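Local coordinates for protein putative ATPase, AAA family (Prochlorococcus marinus subsp. pastoris str. CCMP1986, PDB 3CTD) that comprises the C-terminal part of a RarA/MGS1/WRNIP1-type AAA ATPase that probably acts, as a DNA-dependent ATPase, in the response to stalled DNA replication, at residues R73-S78 with Q115-L120; I83-P88 with S126-S131; P148-N153 with L169-L174. The protein carries 1 engineered substitution. All blocks are in the same frame, centred on the assembly; numbering follows the deposited sequence.

Contact 1 of 3, residues R73-S78 with Q115-L120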
ATOM      1  N   ARG B  73      -4.418  -2.561 -17.740  1.00 37.61           N
ATOM      2  CA  ARG B  73      -5.452  -1.507 -17.762  1.00 41.78           C
ATOM      3  C   ARG B  73      -6.784  -2.068 -17.314  1.00 40.67           C
ATOM      4  O   ARG B  73      -7.428  -1.507 -16.429  1.00 44.79           O
ATOM      5  CB  ARG B  73      -5.602  -0.888 -19.158  1.00 44.48           C
ATOM      6  CG  ARG B  73      -4.894   0.441 -19.341  1.00 46.58           C
ATOM      7  CD  ARG B  73      -5.001   0.984 -20.793  1.00 51.21           C
ATOM      8  NE  ARG B  73      -3.622   0.987 -21.239  1.00 57.50           N
ATOM      9  CZ  ARG B  73      -3.167   0.448 -22.354  1.00 55.13           C
ATOM     10  NH1 ARG B  73      -4.020  -0.087 -23.247  1.00 51.77           N
ATOM     11  NH2 ARG B  73      -1.851   0.491 -22.561  1.00 52.01           N
ATOM     12  N   ARG B  74      -7.168  -3.184 -17.923  1.00 37.25           N
ATOM     13  CA  ARG B  74      -8.401  -3.855 -17.591  1.00 36.68           C
ATOM     14  C   ARG B  74      -8.414  -4.415 -16.199  1.00 34.72           C
ATOM     15  O   ARG B  74      -9.448  -4.419 -15.567  1.00 38.58           O
ATOM     16  CB  ARG B  74      -8.730  -4.950 -18.607  1.00 37.54           C
ATOM     17  CG  ARG B  74      -9.142  -4.398 -19.960  1.00 43.87           C
ATOM     18  CD  ARG B  74     -10.481  -3.580 -19.987  1.00 52.07           C
ATOM     19  NE  ARG B  74     -10.607  -2.910 -21.296  1.00 67.35           N
ATOM     20  CZ  ARG B  74     -11.178  -3.438 -22.405  1.00 69.90           C
ATOM     21  NH1 ARG B  74     -11.734  -4.659 -22.378  1.00 66.71           N
ATOM     22  NH2 ARG B  74     -11.197  -2.738 -23.551  1.00 67.60           N
ATOM     23  N   LEU B  75      -7.273  -4.878 -15.705  1.00 33.04           N
ATOM     24  CA  LEU B  75      -7.187  -5.292 -14.324  1.00 29.04           C
ATOM     25  C   LEU B  75      -7.329  -4.077 -13.362  1.00 30.70           C
ATOM     26  O   LEU B  75      -7.977  -4.190 -12.310  1.00 33.48           O
ATOM     27  CB  LEU B  75      -5.878  -6.026 -14.064  1.00 27.04           C
ATOM     28  CG  LEU B  75      -5.650  -7.425 -14.652  1.00 25.09           C
ATOM     29  CD1 LEU B  75      -4.210  -7.816 -14.353  1.00 18.64           C
ATOM     30  CD2 LEU B  75      -6.569  -8.386 -13.953  1.00 21.02           C
ATOM     31  N   LEU B  76      -6.756  -2.922 -13.713  1.00 27.85           N
ATOM     32  CA  LEU B  76      -6.866  -1.757 -12.842  1.00 31.81           C
ATOM     33  C   LEU B  76      -8.332  -1.332 -12.802  1.00 34.51           C
ATOM     34  O   LEU B  76      -8.914  -1.184 -11.720  1.00 33.43           O
ATOM     35  CB  LEU B  76      -5.979  -0.595 -13.282  1.00 32.63           C
ATOM     36  CG  LEU B  76      -4.457  -0.713 -13.040  1.00 36.42           C
ATOM     37  CD1 LEU B  76      -3.694   0.303 -13.935  1.00 32.21           C
ATOM     38  CD2 LEU B  76      -4.033  -0.576 -11.570  1.00 35.08           C
ATOM     39  N   ILE B  77      -8.928  -1.174 -13.985  1.00 32.53           N
ATOM     40  CA  ILE B  77     -10.365  -0.925 -14.113  1.00 32.77           C
ATOM     41  C   ILE B  77     -11.246  -1.884 -13.314  1.00 34.24           C
ATOM     42  O   ILE B  77     -12.107  -1.464 -12.555  1.00 35.60           O
ATOM     43  CB  ILE B  77     -10.799  -0.974 -15.587  1.00 35.02           C
ATOM     44  CG1 ILE B  77     -10.023   0.094 -16.388  1.00 38.19           C
ATOM     45  CG2 ILE B  77     -12.323  -0.830 -15.716  1.00 31.83           C
ATOM     46  CD1 ILE B  77     -10.340   0.092 -17.910  1.00 34.85           C
ATOM     47  N   SER B  78     -11.060  -3.180 -13.510  1.00 33.19           N
ATOM     48  CA  SER B  78     -11.867  -4.158 -12.833  1.00 31.86           C
ATOM     49  C   SER B  78     -11.665  -4.092 -11.289  1.00 31.28           C
ATOM     50  O   SER B  78     -12.602  -4.301 -10.506  1.00 32.01           O
ATOM     51  CB  SER B  78     -11.585  -5.542 -13.418  1.00 30.00           C
ATOM     52  OG  SER B  78     -11.759  -6.485 -12.393  1.00 36.26           O
ATOM     53  N   GLN B 115      -0.496 -12.977 -10.282  1.00 30.34           N
ATOM     54  CA  GLN B 115      -0.920 -12.483  -8.942  1.00 27.87           C
ATOM     55  C   GLN B 115      -2.110 -11.507  -8.995  1.00 30.32           C
ATOM     56  O   GLN B 115      -3.095 -11.635  -8.243  1.00 26.33           O
ATOM     57  CB  GLN B 115       0.220 -11.785  -8.215  1.00 26.16           C
ATOM     58  CG  GLN B 115      -0.220 -11.072  -6.958  1.00 32.52           C
ATOM     59  CD  GLN B 115       0.839 -11.092  -5.853  1.00 37.55           C
ATOM     60  OE1 GLN B 115       1.829 -11.792  -5.972  1.00 40.98           O
ATOM     61  NE2 GLN B 115       0.650 -10.294  -4.795  1.00 34.58           N
ATOM     62  N   ALA B 116      -1.977 -10.487  -9.848  1.00 28.79           N
ATOM     63  CA  ALA B 116      -3.002  -9.481  -9.983  1.00 26.58           C
ATOM     64  C   ALA B 116      -4.343 -10.115 -10.409  1.00 26.38           C
ATOM     65  O   ALA B 116      -5.411  -9.835  -9.832  1.00 26.38           O
ATOM     66  CB  ALA B 116      -2.555  -8.423 -10.976  1.00 24.88           C
ATOM     67  N   SER B 117      -4.282 -10.963 -11.424  1.00 26.20           N
ATOM     68  CA  SER B 117      -5.467 -11.637 -11.922  1.00 26.94           C
ATOM     69  C   SER B 117      -6.111 -12.509 -10.859  1.00 29.04           C
ATOM     70  O   SER B 117      -7.311 -12.357 -10.564  1.00 32.13           O
ATOM     71  CB  SER B 117      -5.124 -12.428 -13.188  1.00 27.27           C
ATOM     72  OG  SER B 117      -4.530 -11.496 -14.104  1.00 30.50           O
ATOM     73  N   LEU B 118      -5.338 -13.425 -10.295  1.00 27.93           N
ATOM     74  CA  LEU B 118      -5.856 -14.329  -9.245  1.00 29.67           C
ATOM     75  C   LEU B 118      -6.443 -13.582  -8.079  1.00 29.26           C
ATOM     76  O   LEU B 118      -7.464 -13.964  -7.521  1.00 31.90           O
ATOM     77  CB  LEU B 118      -4.744 -15.262  -8.750  1.00 28.99           C
ATOM     78  CG  LEU B 118      -4.397 -16.372  -9.757  1.00 32.86           C
ATOM     79  CD1 LEU B 118      -3.070 -16.994  -9.359  1.00 30.35           C
ATOM     80  CD2 LEU B 118      -5.539 -17.434  -9.884  1.00 27.79           C
ATOM     81  N   TYR B 119      -5.802 -12.477  -7.724  1.00 33.10           N
ATOM     82  CA  TYR B 119      -6.212 -11.687  -6.563  1.00 30.21           C
ATOM     83  C   TYR B 119      -7.633 -11.114  -6.722  1.00 28.71           C
ATOM     84  O   TYR B 119      -8.434 -11.145  -5.791  1.00 22.94           O
ATOM     85  CB  TYR B 119      -5.218 -10.555  -6.374  1.00 25.17           C
ATOM     86  CG  TYR B 119      -5.543  -9.684  -5.212  1.00 27.11           C
ATOM     87  CD1 TYR B 119      -4.896  -9.816  -4.006  1.00 28.51           C
ATOM     88  CD2 TYR B 119      -6.500  -8.705  -5.313  1.00 31.91           C
ATOM     89  CE1 TYR B 119      -5.204  -8.965  -2.905  1.00 27.88           C
ATOM     90  CE2 TYR B 119      -6.823  -7.853  -4.216  1.00 32.91           C
ATOM     91  CZ  TYR B 119      -6.170  -7.984  -3.026  1.00 32.71           C
ATOM     92  OH  TYR B 119      -6.498  -7.128  -1.970  1.00 37.33           O
ATOM     93  N   LEU B 120      -7.913 -10.537  -7.897  1.00 27.24           N
ATOM     94  CA  LEU B 120      -9.245 -10.035  -8.216  1.00 26.12           C
ATOM     95  C   LEU B 120     -10.252 -11.179  -8.312  1.00 30.57           C
ATOM     96  O   LEU B 120     -11.338 -11.065  -7.772  1.00 35.56           O
ATOM     97  CB  LEU B 120      -9.225  -9.209  -9.498  1.00 25.30           C
ATOM     98  CG  LEU B 120      -8.366  -7.952  -9.405  1.00 28.06           C
ATOM     99  CD1 LEU B 120      -8.462  -7.103 -10.679  1.00 23.74           C
ATOM    100  CD2 LEU B 120      -8.774  -7.151  -8.163  1.00 25.04           C
TER
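Leu75 and Leu120 point toward each other from two helices; Leu75 meets the other helix with both methyls, Leu120 with CD1. Leu75 CG lies opposite its carbonyl carbon (chi1 -70°), and its fork is directed at the hydroxyl of Ser117: CD1 and CD2 both lie 3.7 Å from Ser117 OG, and CD1 also rests on the methyl of Ala116, 3.8 Å from its CB. That hydroxyl is hydrogen-bonded within its own helix to the carbonyl of Leu113, consistent with its apolar setting here. About one turn on, Leu120 CD1 lies against the backbone of the other helix, 3.4 Å from Leu75 O, and comes within 3.8 Å of Ser78 OG. Between these two places the leucines meet branch to branch, Leu75 CD2 lying 4.0 Å from Leu120 CD1. Leu75 also packs on Phe42 and Ile46 of helix 36-47, while Leu120 continues along its partner helix to Ala79 and Ile83. With N-to-C directions 28° apart and short-segment axes 10.6 Å from each other at closest approach, helices 68-83 and 110-121 form a roughly parallel pair, bridged by one leucine from each side, in the buried interior of an all-helical domain, the MgsA-type C-terminal region.

Contact 2 of 3, residues I83-P88 with S126-S131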
ATOM      1  N   ILE B  83     -14.485  -5.069  -8.078  1.00 31.74           N
ATOM      2  CA  ILE B  83     -14.178  -5.354  -6.668  1.00 29.29           C
ATOM      3  C   ILE B  83     -14.498  -4.093  -5.840  1.00 29.64           C
ATOM      4  O   ILE B  83     -15.340  -4.105  -4.922  1.00 32.70           O
ATOM      5  CB  ILE B  83     -12.673  -5.780  -6.464  1.00 30.29           C
ATOM      6  CG1 ILE B  83     -12.405  -7.221  -6.898  1.00 24.51           C
ATOM      7  CG2 ILE B  83     -12.194  -5.565  -5.020  1.00 29.04           C
ATOM      8  CD1 ILE B  83     -12.767  -7.491  -8.257  1.00 24.56           C
ATOM      9  N   GLY B  84     -13.836  -2.996  -6.169  1.00 31.18           N
ATOM     10  CA  GLY B  84     -14.220  -1.674  -5.644  1.00 31.24           C
ATOM     11  C   GLY B  84     -14.114  -1.606  -4.145  1.00 33.84           C
ATOM     12  O   GLY B  84     -13.177  -2.170  -3.552  1.00 33.70           O
ATOM     13  N   LEU B  85     -15.086  -0.946  -3.504  1.00 33.40           N
ATOM     14  CA  LEU B  85     -15.063  -0.847  -2.045  1.00 33.62           C
ATOM     15  C   LEU B  85     -15.395  -2.169  -1.305  1.00 32.64           C
ATOM     16  O   LEU B  85     -15.611  -2.182  -0.082  1.00 30.01           O
ATOM     17  CB  LEU B  85     -15.983   0.287  -1.587  1.00 32.99           C
ATOM     18  CG  LEU B  85     -15.744   1.570  -2.367  1.00 29.59           C
ATOM     19  CD1 LEU B  85     -16.831   2.499  -2.008  1.00 26.42           C
ATOM     20  CD2 LEU B  85     -14.421   2.160  -1.963  1.00 31.08           C
ATOM     21  N   ALA B  86     -15.459  -3.279  -2.024  1.00 33.99           N
ATOM     22  CA  ALA B  86     -15.532  -4.566  -1.310  1.00 35.05           C
ATOM     23  C   ALA B  86     -14.141  -4.784  -0.695  1.00 34.58           C
ATOM     24  O   ALA B  86     -14.000  -5.381   0.379  1.00 35.31           O
ATOM     25  CB  ALA B  86     -15.923  -5.708  -2.251  1.00 33.46           C
ATOM     26  N   ASP B  87     -13.114  -4.284  -1.387  1.00 33.08           N
ATOM     27  CA  ASP B  87     -11.733  -4.288  -0.898  1.00 32.64           C
ATOM     28  C   ASP B  87     -10.948  -3.173  -1.613  1.00 32.97           C
ATOM     29  O   ASP B  87     -10.342  -3.389  -2.666  1.00 30.77           O
ATOM     30  CB  ASP B  87     -11.082  -5.666  -1.110  1.00 34.98           C
ATOM     31  CG  ASP B  87      -9.584  -5.701  -0.721  1.00 40.21           C
ATOM     32  OD1 ASP B  87      -9.084  -4.780  -0.045  1.00 40.71           O
ATOM     33  OD2 ASP B  87      -8.877  -6.652  -1.125  1.00 42.19           O
ATOM     34  N   PRO B  88     -10.945  -1.971  -1.028  1.00 35.65           N
ATOM     35  CA  PRO B  88     -10.319  -0.878  -1.753  1.00 32.88           C
ATOM     36  C   PRO B  88      -8.792  -1.025  -1.817  1.00 34.89           C
ATOM     37  O   PRO B  88      -8.140  -0.235  -2.459  1.00 34.15           O
ATOM     38  CB  PRO B  88     -10.731   0.354  -0.954  1.00 31.78           C
ATOM     39  CG  PRO B  88     -11.034  -0.154   0.427  1.00 32.44           C
ATOM     40  CD  PRO B  88     -11.381  -1.593   0.339  1.00 33.89           C
ATOM     41  N   SER B 126     -18.036  -6.084  -5.580  1.00 38.26           N
ATOM     42  CA  SER B 126     -19.074  -5.058  -5.457  1.00 30.64           C
ATOM     43  C   SER B 126     -18.994  -4.129  -6.595  1.00 33.97           C
ATOM     44  O   SER B 126     -17.887  -3.674  -6.929  1.00 37.55           O
ATOM     45  CB  SER B 126     -18.844  -4.222  -4.213  1.00 36.55           C
ATOM     46  OG  SER B 126     -19.591  -3.022  -4.251  1.00 28.66           O
ATOM     47  N   ASN B 127     -20.144  -3.804  -7.188  1.00 32.67           N
ATOM     48  CA  ASN B 127     -20.169  -2.786  -8.257  1.00 34.94           C
ATOM     49  C   ASN B 127     -20.602  -1.375  -7.757  1.00 37.08           C
ATOM     50  O   ASN B 127     -21.041  -0.522  -8.572  1.00 34.41           O
ATOM     51  CB  ASN B 127     -21.078  -3.212  -9.427  1.00 36.93           C
ATOM     52  CG  ASN B 127     -22.562  -3.272  -9.038  1.00 36.33           C
ATOM     53  OD1 ASN B 127     -22.923  -3.142  -7.872  1.00 40.68           O
ATOM     54  ND2 ASN B 127     -23.415  -3.470 -10.013  1.00 39.61           N
ATOM     55  N   SER B 128     -20.500  -1.125  -6.442  1.00 33.02           N
ATOM     56  CA  SER B 128     -21.058   0.115  -5.895  1.00 35.21           C
ATOM     57  C   SER B 128     -20.422   1.423  -6.430  1.00 39.20           C
ATOM     58  O   SER B 128     -21.036   2.477  -6.322  1.00 41.39           O
ATOM     59  CB  SER B 128     -21.156   0.094  -4.365  1.00 35.96           C
ATOM     60  OG  SER B 128     -19.935   0.464  -3.731  1.00 40.01           O
ATOM     61  N   THR B 129     -19.239   1.363  -7.049  1.00 37.31           N
ATOM     62  CA  THR B 129     -18.675   2.555  -7.655  1.00 35.09           C
ATOM     63  C   THR B 129     -19.393   2.964  -8.915  1.00 37.34           C
ATOM     64  O   THR B 129     -19.114   4.055  -9.417  1.00 37.71           O
ATOM     65  CB  THR B 129     -17.206   2.395  -8.034  1.00 34.82           C
ATOM     66  OG1 THR B 129     -17.088   1.336  -8.994  1.00 32.39           O
ATOM     67  CG2 THR B 129     -16.320   2.123  -6.762  1.00 29.62           C
ATOM     68  N   LYS B 130     -20.278   2.101  -9.440  1.00 34.43           N
ATOM     69  CA  LYS B 130     -21.099   2.450 -10.640  1.00 39.62           C
ATOM     70  C   LYS B 130     -22.142   3.563 -10.312  1.00 36.65           C
ATOM     71  O   LYS B 130     -22.715   4.182 -11.204  1.00 34.67           O
ATOM     72  CB  LYS B 130     -21.793   1.207 -11.282  1.00 37.97           C
ATOM     73  N   SER B 131     -22.356   3.788  -9.021  1.00 36.47           N
ATOM     74  CA  SER B 131     -23.216   4.832  -8.484  1.00 35.93           C
ATOM     75  C   SER B 131     -23.039   6.164  -9.159  1.00 39.79           C
ATOM     76  O   SER B 131     -23.998   6.908  -9.313  1.00 42.11           O
ATOM     77  CB  SER B 131     -22.889   5.028  -7.022  1.00 32.69           C
ATOM     78  OG  SER B 131     -23.401   3.925  -6.315  1.00 40.19           O
TER
HETATM   79  O   HOH W   1     -17.479  -0.682  -4.835  1.00 33.53           O
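Ala86 sets its methyl against the side chain of Ser126, CB to CB at 3.8 Å, where the loop leaving helix 68-83 meets an ST turn. In that turn Ser126 OG accepts a bond of 3.0 Å from the backbone N of Ser128, nearly straight at 163°. With chi1 164°, OG lies opposite its own backbone N and meets this later N-H; CB itself points toward the other loop, 3.6 Å from Ile83 O. That carbonyl is engaged within its own segment by Ala86 N. It also lies 3.3 Å from Ser126 O, a pair of acceptors that cannot bond to each other, so this approach is mere proximity. Gly84 is the first residue to leave helical backbone angles, with a positive phi of 62°, and its CA passes 4.5 Å from Thr129 CG2. The hydroxyl of Thr129 turns to the carbonyl of Cys80, tying the 3-10 segment 128-130 back to helix 68-83. Farther along, Leu85 approaches Ser128 loosely with CD1. Glu192 of helix 191-197 supplies both carboxylate oxygens to the pair of serines, OE2 to Ser126 and OE1 to Ser128, and Trp184 NE1 adds a further bond to Ser128 OG. Leu118 of the third subunit packs on Leu85, extending this buried junction into the assembly. A bridging water links the two loops, accepting from Leu85 N at 2.8 Å and donating to Ser128 OG at 2.9 Å.

Contact 3 of 3, residues P148-N153 with L169-L174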
ATOM      1  N   PRO B 148     -25.163  25.423  -3.169  1.00 34.69           N
ATOM      2  CA  PRO B 148     -25.717  26.162  -2.026  1.00 33.85           C
ATOM      3  C   PRO B 148     -24.685  27.134  -1.442  1.00 35.73           C
ATOM      4  O   PRO B 148     -23.494  26.803  -1.389  1.00 41.12           O
ATOM      5  CB  PRO B 148     -26.070  25.060  -1.021  1.00 30.32           C
ATOM      6  CG  PRO B 148     -26.309  23.812  -1.891  1.00 34.05           C
ATOM      7  CD  PRO B 148     -25.473  23.978  -3.143  1.00 32.00           C
ATOM      8  N   ASN B 149     -25.136  28.316  -1.038  1.00 32.88           N
ATOM      9  CA  ASN B 149     -24.276  29.313  -0.430  1.00 40.37           C
ATOM     10  C   ASN B 149     -23.314  28.812   0.648  1.00 41.94           C
ATOM     11  O   ASN B 149     -22.137  29.194   0.660  1.00 42.21           O
ATOM     12  CB  ASN B 149     -25.076  30.551   0.024  1.00 44.44           C
ATOM     13  CG  ASN B 149     -25.846  31.215  -1.156  1.00 52.96           C
ATOM     14  OD1 ASN B 149     -25.427  31.143  -2.339  1.00 53.58           O
ATOM     15  ND2 ASN B 149     -26.974  31.846  -0.836  1.00 52.24           N
ATOM     16  N   HIS B 150     -23.794  27.976   1.567  1.00 38.83           N
ATOM     17  CA  HIS B 150     -22.938  27.608   2.693  1.00 35.31           C
ATOM     18  C   HIS B 150     -21.862  26.590   2.279  1.00 32.56           C
ATOM     19  O   HIS B 150     -21.039  26.210   3.085  1.00 29.36           O
ATOM     20  CB  HIS B 150     -23.769  27.066   3.850  1.00 33.04           C
ATOM     21  CG  HIS B 150     -24.431  25.769   3.545  1.00 33.89           C
ATOM     22  ND1 HIS B 150     -25.567  25.687   2.776  1.00 35.38           N
ATOM     23  CD2 HIS B 150     -24.120  24.501   3.891  1.00 34.50           C
ATOM     24  CE1 HIS B 150     -25.925  24.424   2.646  1.00 32.64           C
ATOM     25  NE2 HIS B 150     -25.060  23.681   3.311  1.00 35.64           N
ATOM     26  N   LEU B 151     -21.905  26.156   1.015  1.00 32.09           N
ATOM     27  CA  LEU B 151     -21.021  25.135   0.482  1.00 31.39           C
ATOM     28  C   LEU B 151     -20.062  25.723  -0.525  1.00 33.39           C
ATOM     29  O   LEU B 151     -19.220  25.005  -1.038  1.00 32.77           O
ATOM     30  CB  LEU B 151     -21.788  23.997  -0.187  1.00 26.23           C
ATOM     31  CG  LEU B 151     -22.722  23.190   0.718  1.00 29.38           C
ATOM     32  CD1 LEU B 151     -23.401  22.048  -0.058  1.00 27.69           C
ATOM     33  CD2 LEU B 151     -21.993  22.707   1.938  1.00 29.40           C
ATOM     34  N   LYS B 152     -20.203  27.015  -0.814  1.00 31.74           N
ATOM     35  CA  LYS B 152     -19.273  27.704  -1.702  1.00 35.84           C
ATOM     36  C   LYS B 152     -17.883  27.856  -1.101  1.00 37.65           C
ATOM     37  O   LYS B 152     -17.675  27.789   0.123  1.00 36.74           O
ATOM     38  CB  LYS B 152     -19.793  29.100  -2.069  1.00 37.26           C
ATOM     39  CG  LYS B 152     -20.931  29.097  -3.084  1.00 43.36           C
ATOM     40  CD  LYS B 152     -21.263  30.510  -3.546  1.00 48.52           C
ATOM     41  CE  LYS B 152     -22.711  30.573  -3.987  1.00 56.00           C
ATOM     42  NZ  LYS B 152     -22.845  31.517  -5.135  1.00 58.32           N
ATOM     43  N   ASN B 153     -16.921  28.085  -1.970  1.00 36.13           N
ATOM     44  CA  ASN B 153     -15.586  28.385  -1.522  1.00 41.21           C
ATOM     45  C   ASN B 153     -15.543  29.591  -0.556  1.00 43.66           C
ATOM     46  O   ASN B 153     -16.057  30.672  -0.893  1.00 44.74           O
ATOM     47  CB  ASN B 153     -14.742  28.630  -2.769  1.00 40.75           C
ATOM     48  CG  ASN B 153     -13.322  28.912  -2.445  1.00 41.26           C
ATOM     49  OD1 ASN B 153     -12.764  29.864  -2.961  1.00 47.82           O
ATOM     50  ND2 ASN B 153     -12.719  28.107  -1.566  1.00 42.33           N
ATOM     51  N   LEU B 169     -22.693  16.513  12.830  1.00 45.62           N
ATOM     52  CA  LEU B 169     -23.054  17.859  12.341  1.00 40.58           C
ATOM     53  C   LEU B 169     -24.147  17.696  11.293  1.00 41.00           C
ATOM     54  O   LEU B 169     -23.907  17.160  10.214  1.00 39.25           O
ATOM     55  CB  LEU B 169     -21.840  18.597  11.774  1.00 35.74           C
ATOM     56  CG  LEU B 169     -22.048  19.980  11.128  1.00 36.07           C
ATOM     57  CD1 LEU B 169     -22.737  20.888  12.098  1.00 32.66           C
ATOM     58  CD2 LEU B 169     -20.719  20.621  10.644  1.00 29.55           C
ATOM     59  N   GLN B 170     -25.365  18.123  11.614  1.00 39.55           N
ATOM     60  CA  GLN B 170     -26.413  18.094  10.594  1.00 40.63           C
ATOM     61  C   GLN B 170     -26.299  19.320   9.629  1.00 36.94           C
ATOM     62  O   GLN B 170     -26.605  20.459  10.002  1.00 34.44           O
ATOM     63  CB  GLN B 170     -27.788  17.940  11.265  1.00 44.01           C
ATOM     64  CG  GLN B 170     -28.971  18.084  10.328  1.00 49.06           C
ATOM     65  CD  GLN B 170     -30.288  17.747  11.013  1.00 50.16           C
ATOM     66  OE1 GLN B 170     -30.392  17.826  12.240  1.00 53.52           O
ATOM     67  NE2 GLN B 170     -31.291  17.362  10.226  1.00 46.61           N
ATOM     68  N   GLN B 171     -25.789  19.098   8.413  1.00 30.78           N
ATOM     69  CA  GLN B 171     -25.615  20.186   7.461  1.00 31.14           C
ATOM     70  C   GLN B 171     -25.954  19.677   6.068  1.00 32.95           C
ATOM     71  O   GLN B 171     -25.654  18.548   5.732  1.00 37.09           O
ATOM     72  CB  GLN B 171     -24.164  20.749   7.536  1.00 30.15           C
ATOM     73  CG  GLN B 171     -23.825  21.924   6.598  1.00 22.67           C
ATOM     74  CD  GLN B 171     -22.485  22.560   6.939  1.00 27.49           C
ATOM     75  OE1 GLN B 171     -22.409  23.756   7.151  1.00 29.56           O
ATOM     76  NE2 GLN B 171     -21.413  21.759   6.995  1.00 29.20           N
ATOM     77  N   GLU B 172     -26.563  20.515   5.250  1.00 34.11           N
ATOM     78  CA  GLU B 172     -26.986  20.093   3.912  1.00 36.07           C
ATOM     79  C   GLU B 172     -25.781  20.056   2.997  1.00 33.71           C
ATOM     80  O   GLU B 172     -25.033  21.049   2.930  1.00 35.75           O
ATOM     81  CB  GLU B 172     -27.991  21.103   3.320  1.00 39.62           C
ATOM     82  CG  GLU B 172     -29.232  21.407   4.190  1.00 44.13           C
ATOM     83  CD  GLU B 172     -30.084  22.596   3.657  1.00 47.27           C
ATOM     84  OE1 GLU B 172     -29.987  22.902   2.447  1.00 48.87           O
ATOM     85  OE2 GLU B 172     -30.846  23.226   4.446  1.00 49.86           O
ATOM     86  N   TYR B 173     -25.634  18.959   2.254  1.00 30.01           N
ATOM     87  CA  TYR B 173     -24.548  18.775   1.297  1.00 27.90           C
ATOM     88  C   TYR B 173     -25.058  18.662  -0.121  1.00 32.24           C
ATOM     89  O   TYR B 173     -24.336  18.904  -1.110  1.00 33.05           O
ATOM     90  CB  TYR B 173     -23.657  17.583   1.701  1.00 24.71           C
ATOM     91  CG  TYR B 173     -22.907  17.873   3.012  1.00 25.92           C
ATOM     92  CD1 TYR B 173     -22.043  18.966   3.109  1.00 27.42           C
ATOM     93  CD2 TYR B 173     -23.071  17.079   4.140  1.00 20.07           C
ATOM     94  CE1 TYR B 173     -21.372  19.265   4.295  1.00 24.53           C
ATOM     95  CE2 TYR B 173     -22.407  17.352   5.323  1.00 21.03           C
ATOM     96  CZ  TYR B 173     -21.567  18.465   5.398  1.00 26.88           C
ATOM     97  OH  TYR B 173     -20.918  18.807   6.578  1.00 25.45           O
ATOM     98  N   LEU B 174     -26.331  18.318  -0.236  1.00 38.60           N
ATOM     99  CA  LEU B 174     -26.985  18.238  -1.551  1.00 40.50           C
ATOM    100  C   LEU B 174     -27.839  19.479  -1.667  1.00 34.78           C
ATOM    101  O   LEU B 174     -28.227  20.058  -0.661  1.00 38.23           O
ATOM    102  CB  LEU B 174     -27.884  16.997  -1.632  1.00 39.65           C
ATOM    103  CG  LEU B 174     -27.190  15.684  -1.973  1.00 41.49           C
ATOM    104  CD1 LEU B 174     -27.927  14.478  -1.329  1.00 43.23           C
ATOM    105  CD2 LEU B 174     -27.087  15.529  -3.447  1.00 40.05           C
TER
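His150 points the edge of its ring at the backbone of Glu172, and NE2 donates a 2.7 Å hydrogen bond to Glu172 O. The bond is fairly straight (160° at the hydrogen), and the oxygen lies close to the ring plane. With chi1 at 67°, CG sits between backbone N and carbonyl carbon, which sends the imidazole toward segment 169-174. Leu151 CG lies over one face of the imidazole, 3.5 Å above its plane toward the rim; its CD1 reaches 3.4 Å from Tyr173 O, and CD2 meets the Tyr173 ring obliquely, 3.9 Å from its CD1. Gln171 slides past the imidazole in the opposite sense, its CG 3.7 Å from His150 CD2. Its amide is steadied by a 3.0 Å bond from Gln171 NE2 to Tyr173 OH and by another to the carbonyl of Leu159. Pro148 forms a loose margin beside Trp57 of the third subunit, its CG 4.4 Å from Leu174 O. On the solvent side, the exposed Glu172 touches His150 through CB while its carboxylate stays apart from the ring. Trp57 also bonds to Tyr173 O, and Ser40 of the same third subunit to Leu151 O. The two segments are joined by one side-chain-to-carbonyl bond and by Leu151 packing, with no backbone-to-backbone bond between them; the bond requires a proton on His150 NE2, and the nearby Glu172 carboxylate might modestly favour a charged imidazole.

How the contacts relate
Contacts 1 and 2 are buried and continuous; contact 3 is a partly buried outpost on loops, its centre about 38 Å from that of contact 1 and 27 Å from that of contact 2. The first two follow the same elements: helix 68-83 runs from contact 1 into the loop of contact 2, and helix 110-121 leads toward the 126-131 turn. They touch where Leu120 packs on Ile83 and Tyr119 meets Asp87. Chemistry differs with place: leucine packing between helices in contact 1; serines, water and a carboxylate at the helix ends in contact 2; and, in the separate contact 3, a direct histidine-carbonyl bond between loops. All three adjoin the third subunit.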